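Local coordinates for protein aldose 1-epimerase (Caenorhabditis elegans, PDB 1LUR) that probably interconverts the alpha and beta anomers of aldose sugars such as galactose, at residues M190-F202 with L234-K246. Numbering follows the deposited sequence.
Sequences MEADEFVEVDDTF and LLDLDNDLVITKK
Val196 and Asp240 meet at the middle of an antiparallel strand pair: Val196 N gives a hydrogen bond of 2.9 Å to Asp240 O, nearly straight at 163°, and the two side chains run side by side, with Val196 CG2, anti to its carbonyl carbon and beside the backbone N, 3.3 Å from Asp240 CB. Next to them, Phe195 and Leu241 form a non-hydrogen-bonded pair. Phe195 CB rests 4.0 Å from Leu241 CD1, while the selenium of Met190, a selenomethionine, approaches Leu241 CB at 3.7 Å. Where segment 190-202 turns its corner at Asp193, the backbone is gripped by Thr244, whose N reaches Glu191 O at 2.7 Å, almost linearly. Asp193 OD2 lies 3.0 Å from Thr244 OG1, a weak bond at most, and a water joins Asp193 N to Val242 O; Asp193 OD1 forms a salt bridge with Arg219. An asparagine at Asp193 would probably forfeit that bridge, leaving Arg219 without its countercharge at the corner. Farther along, Phe202 CD2 packs 3.6 Å from Asp238 OD2. His277 fixes the carboxylates of Asp238 and Asp240, and Ser308 N also holds the latter. Asp238 and Asn239 together face Leu278, a classic beta bulge, within the antiparallel sheet of a galactose mutarotase-like beta-sandwich.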
HETATM    1  N   MSE A 190      -4.184  -3.530 -15.836  1.00 46.54           N
HETATM    2  CA  MSE A 190      -4.965  -4.040 -14.716  1.00 45.91           C
HETATM    3  C   MSE A 190      -6.279  -4.687 -15.096  1.00 45.19           C
HETATM    4  O   MSE A 190      -6.968  -4.246 -16.015  1.00 47.21           O
HETATM    5  CB  MSE A 190      -5.276  -2.908 -13.739  1.00 45.96           C
HETATM    6  CG  MSE A 190      -4.434  -2.882 -12.489  1.00 47.90           C
HETATM    7 SE   MSE A 190      -5.374  -1.909 -11.099  1.00 48.08          SE
HETATM    8  CE  MSE A 190      -6.353  -3.378 -10.312  1.00 45.06           C
ATOM      9  N   GLU A 191      -6.634  -5.735 -14.366  1.00 44.07           N
ATOM     10  CA  GLU A 191      -7.877  -6.436 -14.617  1.00 43.80           C
ATOM     11  C   GLU A 191      -8.908  -5.724 -13.741  1.00 42.55           C
ATOM     12  O   GLU A 191      -9.340  -6.252 -12.715  1.00 41.35           O
ATOM     13  CB  GLU A 191      -7.758  -7.902 -14.203  1.00 46.04           C
ATOM     14  CG  GLU A 191      -6.596  -8.643 -14.844  1.00 51.10           C
ATOM     15  CD  GLU A 191      -6.569  -8.491 -16.350  1.00 54.31           C
ATOM     16  OE1 GLU A 191      -7.635  -8.659 -16.981  1.00 56.20           O
ATOM     17  OE2 GLU A 191      -5.480  -8.209 -16.901  1.00 55.98           O
ATOM     18  N   ALA A 192      -9.278  -4.511 -14.137  1.00 41.37           N
ATOM     19  CA  ALA A 192     -10.253  -3.726 -13.385  1.00 40.42           C
ATOM     20  C   ALA A 192     -11.302  -3.097 -14.299  1.00 39.25           C
ATOM     21  O   ALA A 192     -10.978  -2.265 -15.138  1.00 40.30           O
ATOM     22  CB  ALA A 192      -9.536  -2.641 -12.596  1.00 39.70           C
ATOM     23  N   ASP A 193     -12.558  -3.491 -14.122  1.00 39.78           N
ATOM     24  CA  ASP A 193     -13.646  -2.952 -14.941  1.00 40.20           C
ATOM     25  C   ASP A 193     -14.293  -1.725 -14.311  1.00 40.99           C
ATOM     26  O   ASP A 193     -14.939  -0.931 -15.001  1.00 39.18           O
ATOM     27  CB  ASP A 193     -14.728  -4.007 -15.162  1.00 40.81           C
ATOM     28  CG  ASP A 193     -14.236  -5.184 -15.966  1.00 42.06           C
ATOM     29  OD1 ASP A 193     -13.456  -4.964 -16.913  1.00 42.97           O
ATOM     30  OD2 ASP A 193     -14.637  -6.327 -15.658  1.00 44.17           O
ATOM     31  N   GLU A 194     -14.117  -1.578 -13.000  1.00 39.31           N
ATOM     32  CA  GLU A 194     -14.688  -0.452 -12.268  1.00 38.08           C
ATOM     33  C   GLU A 194     -13.709   0.242 -11.331  1.00 38.43           C
ATOM     34  O   GLU A 194     -12.654  -0.304 -10.989  1.00 36.96           O
ATOM     35  CB  GLU A 194     -15.873  -0.936 -11.438  1.00 38.28           C
ATOM     36  CG  GLU A 194     -17.135  -1.181 -12.213  1.00 40.15           C
ATOM     37  CD  GLU A 194     -18.209  -1.801 -11.353  1.00 42.10           C
ATOM     38  OE1 GLU A 194     -19.396  -1.482 -11.566  1.00 44.10           O
ATOM     39  OE2 GLU A 194     -17.869  -2.616 -10.466  1.00 44.35           O
ATOM     40  N   PHE A 195     -14.066   1.456 -10.918  1.00 36.27           N
ATOM     41  CA  PHE A 195     -13.230   2.221 -10.009  1.00 34.31           C
ATOM     42  C   PHE A 195     -14.127   2.953  -9.018  1.00 33.44           C
ATOM     43  O   PHE A 195     -15.313   3.168  -9.284  1.00 32.67           O
ATOM     44  CB  PHE A 195     -12.311   3.192 -10.763  1.00 34.59           C
ATOM     45  CG  PHE A 195     -13.000   4.404 -11.333  1.00 35.89           C
ATOM     46  CD1 PHE A 195     -13.000   5.608 -10.640  1.00 34.72           C
ATOM     47  CD2 PHE A 195     -13.583   4.360 -12.598  1.00 37.48           C
ATOM     48  CE1 PHE A 195     -13.563   6.760 -11.198  1.00 37.71           C
ATOM     49  CE2 PHE A 195     -14.150   5.504 -13.169  1.00 37.49           C
ATOM     50  CZ  PHE A 195     -14.137   6.707 -12.469  1.00 37.30           C
ATOM     51  N   VAL A 196     -13.561   3.300  -7.867  1.00 30.73           N
ATOM     52  CA  VAL A 196     -14.299   3.999  -6.831  1.00 28.69           C
ATOM     53  C   VAL A 196     -14.263   5.506  -7.055  1.00 28.54           C
ATOM     54  O   VAL A 196     -13.201   6.119  -7.062  1.00 30.19           O
ATOM     55  CB  VAL A 196     -13.713   3.664  -5.436  1.00 29.83           C
ATOM     56  CG1 VAL A 196     -14.446   4.436  -4.346  1.00 29.83           C
ATOM     57  CG2 VAL A 196     -13.821   2.175  -5.190  1.00 28.80           C
ATOM     58  N   GLU A 197     -15.435   6.101  -7.236  1.00 27.15           N
ATOM     59  CA  GLU A 197     -15.532   7.537  -7.460  1.00 29.42           C
ATOM     60  C   GLU A 197     -15.155   8.330  -6.204  1.00 29.60           C
ATOM     61  O   GLU A 197     -15.501   7.946  -5.089  1.00 30.12           O
ATOM     62  CB  GLU A 197     -16.956   7.882  -7.888  1.00 30.81           C
ATOM     63  CG  GLU A 197     -17.234   9.357  -8.069  1.00 33.20           C
ATOM     64  CD  GLU A 197     -18.677   9.594  -8.436  1.00 34.43           C
ATOM     65  OE1 GLU A 197     -19.038   9.332  -9.601  1.00 31.79           O
ATOM     66  OE2 GLU A 197     -19.455  10.012  -7.552  1.00 35.34           O
ATOM     67  N   VAL A 198     -14.438   9.430  -6.395  1.00 31.21           N
ATOM     68  CA  VAL A 198     -14.019  10.275  -5.281  1.00 31.85           C
ATOM     69  C   VAL A 198     -14.344  11.727  -5.591  1.00 33.79           C
ATOM     70  O   VAL A 198     -14.518  12.094  -6.754  1.00 33.88           O
ATOM     71  CB  VAL A 198     -12.503  10.166  -5.020  1.00 30.45           C
ATOM     72  CG1 VAL A 198     -12.143   8.743  -4.646  1.00 30.43           C
ATOM     73  CG2 VAL A 198     -11.729  10.618  -6.250  1.00 29.22           C
ATOM     74  N   ASP A 199     -14.429  12.548  -4.547  1.00 34.10           N
ATOM     75  CA  ASP A 199     -14.735  13.962  -4.722  1.00 35.08           C
ATOM     76  C   ASP A 199     -13.460  14.791  -4.838  1.00 36.93           C
ATOM     77  O   ASP A 199     -12.377  14.248  -5.061  1.00 37.06           O
ATOM     78  CB  ASP A 199     -15.599  14.486  -3.565  1.00 32.19           C
ATOM     79  CG  ASP A 199     -14.945  14.303  -2.205  1.00 29.93           C
ATOM     80  OD1 ASP A 199     -13.696  14.329  -2.127  1.00 26.08           O
ATOM     81  OD2 ASP A 199     -15.690  14.156  -1.209  1.00 27.03           O
ATOM     82  N   ASP A 200     -13.601  16.104  -4.679  1.00 38.99           N
ATOM     83  CA  ASP A 200     -12.476  17.036  -4.767  1.00 41.41           C
ATOM     84  C   ASP A 200     -11.376  16.749  -3.747  1.00 40.58           C
ATOM     85  O   ASP A 200     -10.192  16.950  -4.025  1.00 42.37           O
ATOM     86  CB  ASP A 200     -12.963  18.475  -4.555  1.00 44.42           C
ATOM     87  CG  ASP A 200     -14.361  18.706  -5.085  1.00 47.90           C
ATOM     88  OD1 ASP A 200     -15.294  18.010  -4.620  1.00 49.13           O
ATOM     89  OD2 ASP A 200     -14.529  19.587  -5.958  1.00 48.61           O
ATOM     90  N   THR A 201     -11.772  16.299  -2.562  1.00 39.34           N
ATOM     91  CA  THR A 201     -10.819  15.991  -1.499  1.00 37.88           C
ATOM     92  C   THR A 201     -10.349  14.551  -1.611  1.00 36.65           C
ATOM     93  O   THR A 201      -9.704  14.023  -0.705  1.00 37.53           O
ATOM     94  CB  THR A 201     -11.460  16.169  -0.116  1.00 37.89           C
ATOM     95  OG1 THR A 201     -12.485  15.184   0.058  1.00 39.35           O
ATOM     96  CG2 THR A 201     -12.075  17.541   0.008  1.00 37.31           C
ATOM     97  N   PHE A 202     -10.688  13.924  -2.730  1.00 34.97           N
ATOM     98  CA  PHE A 202     -10.318  12.546  -2.989  1.00 34.42           C
ATOM     99  C   PHE A 202     -10.907  11.582  -1.972  1.00 33.70           C
ATOM    100  O   PHE A 202     -10.285  10.583  -1.613  1.00 33.89           O
ATOM    101  CB  PHE A 202      -8.793  12.400  -3.063  1.00 36.77           C
ATOM    102  CG  PHE A 202      -8.188  13.076  -4.262  1.00 38.11           C
ATOM    103  CD1 PHE A 202      -7.744  14.395  -4.190  1.00 39.46           C
ATOM    104  CD2 PHE A 202      -8.133  12.418  -5.488  1.00 40.15           C
ATOM    105  CE1 PHE A 202      -7.256  15.050  -5.321  1.00 40.76           C
ATOM    106  CE2 PHE A 202      -7.648  13.065  -6.631  1.00 40.24           C
ATOM    107  CZ  PHE A 202      -7.209  14.383  -6.547  1.00 40.92           C
ATOM    108  N   LEU A 234      -0.163  17.155 -15.122  1.00 47.43           N
ATOM    109  CA  LEU A 234       0.220  16.195 -14.092  1.00 48.65           C
ATOM    110  C   LEU A 234      -0.802  15.071 -13.957  1.00 48.61           C
ATOM    111  O   LEU A 234      -2.005  15.294 -14.082  1.00 48.85           O
ATOM    112  CB  LEU A 234       0.377  16.892 -12.736  1.00 49.21           C
ATOM    113  CG  LEU A 234       1.596  17.787 -12.511  1.00 50.15           C
ATOM    114  CD1 LEU A 234       1.582  18.294 -11.077  1.00 50.75           C
ATOM    115  CD2 LEU A 234       2.875  17.006 -12.775  1.00 51.17           C
ATOM    116  N   LEU A 235      -0.316  13.859 -13.708  1.00 49.07           N
ATOM    117  CA  LEU A 235      -1.200  12.711 -13.555  1.00 49.23           C
ATOM    118  C   LEU A 235      -1.770  12.765 -12.143  1.00 49.16           C
ATOM    119  O   LEU A 235      -1.027  12.675 -11.166  1.00 48.90           O
ATOM    120  CB  LEU A 235      -0.421  11.410 -13.759  1.00 50.09           C
ATOM    121  CG  LEU A 235       0.183  11.217 -15.152  1.00 50.89           C
ATOM    122  CD1 LEU A 235       0.987   9.928 -15.208  1.00 50.34           C
ATOM    123  CD2 LEU A 235      -0.934  11.196 -16.181  1.00 50.84           C
ATOM    124  N   ASP A 236      -3.084  12.927 -12.038  1.00 49.07           N
ATOM    125  CA  ASP A 236      -3.728  12.998 -10.733  1.00 49.15           C
ATOM    126  C   ASP A 236      -4.351  11.678 -10.312  1.00 47.69           C
ATOM    127  O   ASP A 236      -5.389  11.653  -9.654  1.00 47.48           O
ATOM    128  CB  ASP A 236      -4.794  14.101 -10.717  1.00 50.40           C
ATOM    129  CG  ASP A 236      -5.817  13.944 -11.823  1.00 51.67           C
ATOM    130  OD1 ASP A 236      -6.372  12.834 -11.984  1.00 51.81           O
ATOM    131  OD2 ASP A 236      -6.078  14.941 -12.528  1.00 53.80           O
ATOM    132  N   LEU A 237      -3.715  10.579 -10.699  1.00 46.17           N
ATOM    133  CA  LEU A 237      -4.220   9.263 -10.347  1.00 44.64           C
ATOM    134  C   LEU A 237      -4.135   9.139  -8.830  1.00 43.10           C
ATOM    135  O   LEU A 237      -3.131   9.519  -8.230  1.00 43.86           O
ATOM    136  CB  LEU A 237      -3.370   8.180 -11.010  1.00 44.34           C
ATOM    137  CG  LEU A 237      -3.808   6.734 -10.789  1.00 43.69           C
ATOM    138  CD1 LEU A 237      -5.221   6.530 -11.312  1.00 42.81           C
ATOM    139  CD2 LEU A 237      -2.834   5.808 -11.492  1.00 44.35           C
ATOM    140  N   ASP A 238      -5.191   8.616  -8.218  1.00 42.29           N
ATOM    141  CA  ASP A 238      -5.241   8.445  -6.768  1.00 41.61           C
ATOM    142  C   ASP A 238      -6.626   7.917  -6.449  1.00 40.39           C
ATOM    143  O   ASP A 238      -7.389   8.538  -5.705  1.00 42.26           O
ATOM    144  CB  ASP A 238      -4.995   9.792  -6.070  1.00 41.60           C
ATOM    145  CG  ASP A 238      -5.069   9.694  -4.554  1.00 43.63           C
ATOM    146  OD1 ASP A 238      -4.829   8.595  -4.008  1.00 40.75           O
ATOM    147  OD2 ASP A 238      -5.347  10.727  -3.905  1.00 43.55           O
ATOM    148  N   ASN A 239      -6.940   6.760  -7.025  1.00 39.44           N
ATOM    149  CA  ASN A 239      -8.232   6.115  -6.834  1.00 38.47           C
ATOM    150  C   ASN A 239      -8.135   4.622  -6.599  1.00 37.04           C
ATOM    151  O   ASN A 239      -7.079   4.009  -6.771  1.00 37.92           O
ATOM    152  CB  ASN A 239      -9.111   6.315  -8.071  1.00 39.81           C
ATOM    153  CG  ASN A 239      -9.244   7.763  -8.468  1.00 40.80           C
ATOM    154  OD1 ASN A 239     -10.331   8.332  -8.395  1.00 43.48           O
ATOM    155  ND2 ASN A 239      -8.139   8.370  -8.894  1.00 41.44           N
ATOM    156  N   ASP A 240      -9.278   4.054  -6.236  1.00 34.80           N
ATOM    157  CA  ASP A 240      -9.438   2.637  -5.965  1.00 33.41           C
ATOM    158  C   ASP A 240      -9.860   1.955  -7.267  1.00 34.67           C
ATOM    159  O   ASP A 240     -10.861   2.344  -7.871  1.00 32.79           O
ATOM    160  CB  ASP A 240     -10.570   2.414  -4.961  1.00 33.02           C
ATOM    161  CG  ASP A 240     -10.161   2.651  -3.522  1.00 31.56           C
ATOM    162  OD1 ASP A 240      -9.222   3.431  -3.254  1.00 32.82           O
ATOM    163  OD2 ASP A 240     -10.822   2.052  -2.650  1.00 33.19           O
ATOM    164  N   LEU A 241      -9.108   0.950  -7.704  1.00 34.73           N
ATOM    165  CA  LEU A 241      -9.453   0.238  -8.930  1.00 34.73           C
ATOM    166  C   LEU A 241      -9.951  -1.134  -8.482  1.00 34.85           C
ATOM    167  O   LEU A 241      -9.191  -1.931  -7.928  1.00 34.66           O
ATOM    168  CB  LEU A 241      -8.231   0.117  -9.852  1.00 35.13           C
ATOM    169  CG  LEU A 241      -8.005   1.270 -10.844  1.00 34.93           C
ATOM    170  CD1 LEU A 241      -9.056   1.207 -11.936  1.00 36.74           C
ATOM    171  CD2 LEU A 241      -8.059   2.617 -10.133  1.00 34.82           C
ATOM    172  N   VAL A 242     -11.239  -1.396  -8.702  1.00 33.99           N
ATOM    173  CA  VAL A 242     -11.839  -2.665  -8.312  1.00 34.46           C
ATOM    174  C   VAL A 242     -11.395  -3.820  -9.195  1.00 36.61           C
ATOM    175  O   VAL A 242     -11.631  -3.825 -10.404  1.00 34.76           O
ATOM    176  CB  VAL A 242     -13.381  -2.582  -8.325  1.00 34.10           C
ATOM    177  CG1 VAL A 242     -13.983  -3.880  -7.776  1.00 32.25           C
ATOM    178  CG2 VAL A 242     -13.836  -1.401  -7.492  1.00 34.28           C
ATOM    179  N   ILE A 243     -10.760  -4.804  -8.567  1.00 37.20           N
ATOM    180  CA  ILE A 243     -10.264  -5.982  -9.261  1.00 38.76           C
ATOM    181  C   ILE A 243     -11.368  -6.893  -9.780  1.00 40.13           C
ATOM    182  O   ILE A 243     -12.261  -7.297  -9.033  1.00 39.57           O
ATOM    183  CB  ILE A 243      -9.362  -6.825  -8.339  1.00 39.23           C
ATOM    184  CG1 ILE A 243      -8.147  -6.007  -7.900  1.00 39.10           C
ATOM    185  CG2 ILE A 243      -8.937  -8.102  -9.060  1.00 40.45           C
ATOM    186  CD1 ILE A 243      -7.246  -6.736  -6.905  1.00 39.25           C
ATOM    187  N   THR A 244     -11.301  -7.216 -11.066  1.00 40.57           N
ATOM    188  CA  THR A 244     -12.295  -8.090 -11.669  1.00 44.64           C
ATOM    189  C   THR A 244     -11.897  -9.511 -11.289  1.00 47.01           C
ATOM    190  O   THR A 244     -10.914 -10.045 -11.803  1.00 48.63           O
ATOM    191  CB  THR A 244     -12.295  -7.992 -13.208  1.00 44.05           C
ATOM    192  OG1 THR A 244     -12.493  -6.631 -13.607  1.00 44.37           O
ATOM    193  CG2 THR A 244     -13.407  -8.855 -13.788  1.00 44.45           C
ATOM    194  N   LYS A 245     -12.644 -10.123 -10.381  1.00 50.04           N
ATOM    195  CA  LYS A 245     -12.323 -11.481  -9.970  1.00 52.11           C
ATOM    196  C   LYS A 245     -13.386 -12.462 -10.445  1.00 55.45           C
ATOM    197  O   LYS A 245     -14.587 -12.201 -10.341  1.00 55.93           O
ATOM    198  CB  LYS A 245     -12.163 -11.560  -8.445  1.00 49.95           C
ATOM    199  CG  LYS A 245     -10.954 -10.791  -7.922  1.00 46.98           C
ATOM    200  CD  LYS A 245     -10.692 -11.052  -6.441  1.00 43.37           C
ATOM    201  CE  LYS A 245      -9.466 -10.277  -5.965  1.00 41.06           C
ATOM    202  NZ  LYS A 245      -9.125 -10.556  -4.538  1.00 35.68           N
ATOM    203  N   LYS A 246     -12.929 -13.588 -10.985  1.00 58.38           N
ATOM    204  CA  LYS A 246     -13.831 -14.615 -11.481  1.00 62.33           C
ATOM    205  C   LYS A 246     -14.454 -15.380 -10.326  1.00 64.43           C
ATOM    206  O   LYS A 246     -14.361 -14.969  -9.166  1.00 65.28           O
ATOM    207  CB  LYS A 246     -13.079 -15.585 -12.401  1.00 62.68           C
ATOM    208  CG  LYS A 246     -12.865 -15.067 -13.817  1.00 63.82           C
ATOM    209  CD  LYS A 246     -12.113 -13.744 -13.838  1.00 65.04           C
ATOM    210  CE  LYS A 246     -12.085 -13.150 -15.240  1.00 65.11           C
ATOM    211  NZ  LYS A 246     -11.441 -11.806 -15.273  1.00 65.17           N
TER
HETATM  212  O   HOH W   1     -11.016  -6.425 -16.343  1.00 40.27           O
HETATM  213  O   HOH W   2     -13.744  -4.339 -11.951  1.00 51.24           O
HETATM  214  O   HOH W   3      -8.529   8.282  -2.791  1.00 40.75           O